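Local structure of putative N-acetylmuramoyl-L-alanine amidase,autolysin cwp6 (5J72) at residues 259-264 / 309-314. The protein probably cleaves the amide bond between N-acetylmuramic acid and L-alanine in peptidoglycan as a zinc-dependent autolysin, and is anchored to the cell wall by CWB2 modules. Residues are numbered along the deposited sequence; the frame is centred on the assembly and turned at random.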
# COMPACT_ATOMS: atom_id res chain seq x y z
N ASN A 259 -15.43 -17.16 5.86
CA ASN A 259 -15.77 -17.77 4.58
C ASN A 259 -14.88 -17.29 3.44
O ASN A 259 -15.13 -17.60 2.29
CB ASN A 259 -17.22 -17.51 4.25
CG ASN A 259 -17.56 -16.07 4.22
OD1 ASN A 259 -16.68 -15.19 4.14
ND2 ASN A 259 -18.83 -15.75 4.38
N LYS A 260 -13.83 -16.54 3.76
CA LYS A 260 -12.90 -16.06 2.75
C LYS A 260 -11.50 -16.09 3.37
O LYS A 260 -11.36 -15.80 4.57
CB LYS A 260 -13.27 -14.61 2.36
CG LYS A 260 -12.09 -13.82 1.80
CD LYS A 260 -12.58 -12.61 0.90
CE LYS A 260 -13.81 -11.92 1.38
NZ LYS A 260 -14.01 -10.59 0.65
N ILE A 261 -10.47 -16.46 2.61
CA ILE A 261 -9.13 -16.42 3.16
C ILE A 261 -8.18 -15.76 2.15
O ILE A 261 -8.39 -15.79 0.95
CB ILE A 261 -8.57 -17.83 3.54
CG1 ILE A 261 -8.54 -18.77 2.31
CG2 ILE A 261 -9.43 -18.41 4.68
CD1 ILE A 261 -7.85 -20.11 2.67
N TYR A 262 -7.15 -15.11 2.69
CA TYR A 262 -6.12 -14.50 1.91
C TYR A 262 -4.91 -15.29 2.29
O TYR A 262 -4.48 -15.24 3.42
CB TYR A 262 -5.93 -13.01 2.31
CG TYR A 262 -7.14 -12.17 1.92
CD1 TYR A 262 -7.26 -11.65 0.63
CD2 TYR A 262 -8.15 -11.90 2.82
CE1 TYR A 262 -8.34 -10.87 0.26
CE2 TYR A 262 -9.27 -11.14 2.46
CZ TYR A 262 -9.35 -10.62 1.17
OH TYR A 262 -10.43 -9.90 0.75
N ILE A 263 -4.30 -16.02 1.31
CA ILE A 263 -3.14 -16.87 1.63
C ILE A 263 -1.82 -16.19 1.28
O ILE A 263 -1.69 -15.54 0.21
CB ILE A 263 -3.30 -18.17 0.80
CG1 ILE A 263 -4.54 -18.93 1.27
CG2 ILE A 263 -2.05 -19.02 0.95
CD1 ILE A 263 -4.97 -20.05 0.27
N ALA A 264 -0.84 -16.33 2.14
CA ALA A 264 0.52 -15.85 1.84
C ALA A 264 1.49 -16.95 2.33
O ALA A 264 1.12 -17.78 3.19
CB ALA A 264 0.84 -14.54 2.60
N GLU A 309 -16.08 -19.55 0.72
CA GLU A 309 -16.64 -19.01 -0.49
C GLU A 309 -15.52 -18.53 -1.41
O GLU A 309 -15.66 -18.68 -2.62
CB GLU A 309 -17.55 -17.86 -0.12
CG GLU A 309 -18.71 -18.43 0.68
CD GLU A 309 -19.77 -17.41 1.05
OE1 GLU A 309 -19.62 -16.21 0.70
OE2 GLU A 309 -20.78 -17.82 1.70
N GLU A 310 -14.41 -18.00 -0.85
CA GLU A 310 -13.37 -17.41 -1.70
C GLU A 310 -12.02 -17.57 -1.09
O GLU A 310 -11.92 -17.54 0.12
CB GLU A 310 -13.58 -15.86 -1.85
CG GLU A 310 -14.84 -15.43 -2.57
CD GLU A 310 -15.16 -13.95 -2.34
OE1 GLU A 310 -16.33 -13.64 -2.08
OE2 GLU A 310 -14.23 -13.12 -2.41
N ALA A 311 -10.98 -17.81 -1.93
CA ALA A 311 -9.59 -17.88 -1.48
C ALA A 311 -8.77 -17.02 -2.45
O ALA A 311 -8.95 -17.10 -3.67
CB ALA A 311 -9.07 -19.31 -1.50
N TYR A 312 -7.88 -16.22 -1.92
CA TYR A 312 -7.00 -15.37 -2.72
C TYR A 312 -5.60 -15.76 -2.40
O TYR A 312 -5.35 -16.20 -1.30
CB TYR A 312 -7.20 -13.88 -2.41
CG TYR A 312 -8.55 -13.40 -2.85
CD1 TYR A 312 -9.64 -13.46 -1.99
CD2 TYR A 312 -8.75 -12.92 -4.15
CE1 TYR A 312 -10.90 -13.07 -2.40
CE2 TYR A 312 -10.02 -12.52 -4.57
CZ TYR A 312 -11.09 -12.60 -3.70
OH TYR A 312 -12.35 -12.25 -4.09
N TYR A 313 -4.70 -15.66 -3.38
CA TYR A 313 -3.29 -16.02 -3.19
C TYR A 313 -2.42 -14.80 -3.41
O TYR A 313 -2.38 -14.28 -4.53
CB TYR A 313 -2.91 -17.12 -4.24
CG TYR A 313 -3.91 -18.25 -4.24
CD1 TYR A 313 -3.80 -19.31 -3.33
CD2 TYR A 313 -4.99 -18.25 -5.12
CE1 TYR A 313 -4.75 -20.32 -3.31
CE2 TYR A 313 -5.93 -19.26 -5.09
CZ TYR A 313 -5.81 -20.29 -4.18
OH TYR A 313 -6.78 -21.27 -4.11
N ILE A 314 -1.71 -14.36 -2.39
CA ILE A 314 -0.89 -13.17 -2.51
C ILE A 314 0.54 -13.63 -2.62
O ILE A 314 1.08 -14.13 -1.65
CB ILE A 314 -1.04 -12.21 -1.25
CG1 ILE A 314 -2.54 -12.01 -0.91
CG2 ILE A 314 -0.34 -10.84 -1.50
CD1 ILE A 314 -3.44 -11.46 -2.07
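Asn259 O accepts two backbone bonds, from Glu309 N at 2.7 Å and from Glu310 N at 3.2 Å. Beside it the Asn259 amide stacks on the Glu309 carboxylate, planes 25° apart, a polar pair suited to this end, where Glu309 is exposed and Asn259 partly so. Beyond, the parallel strands pair regularly: Ile261 receives a bond from Tyr312 N and gives one to Glu310 O, while Ile263 N gives a bond to Tyr312 O and Ile263 O receives one from Ile314 N.

One face carries Lys260, Glu310, Tyr262 and Tyr312. Tyr312 OH donates to Glu310 OE2 at 2.7 Å, on the anti side but 32° out of the carboxylate plane, which probably fixes the glutamate's rotation. Lys260 runs alongside Glu310, and with CG anti to the backbone N (chi1 156°) its CD reaches the Tyr312 ring edge at 3.7 Å. Its NZ makes only a long salt bridge to Glu310; Asp283 is its stronger salt-bridge partner and also hydrogen-bonds Tyr262 OH. The tyrosine rings lie nearly parallel but slid apart, centroids 5.3 Å apart.

On the reverse face, small Ala311 admits Ile261 CG1, and Ile263 CD1 meets Tyr313 CE1 at 3.6 Å; isoleucine and ring carbons suit this buried side. Strands 260-265 and 308-314 are central in the parallel 2-1-3-4 sheet of a CWB2 module, between 287-290 and 334-341; helix 270-283 covers Tyr262, and helix 322-329 covers Ile263, Ala311 and Tyr313.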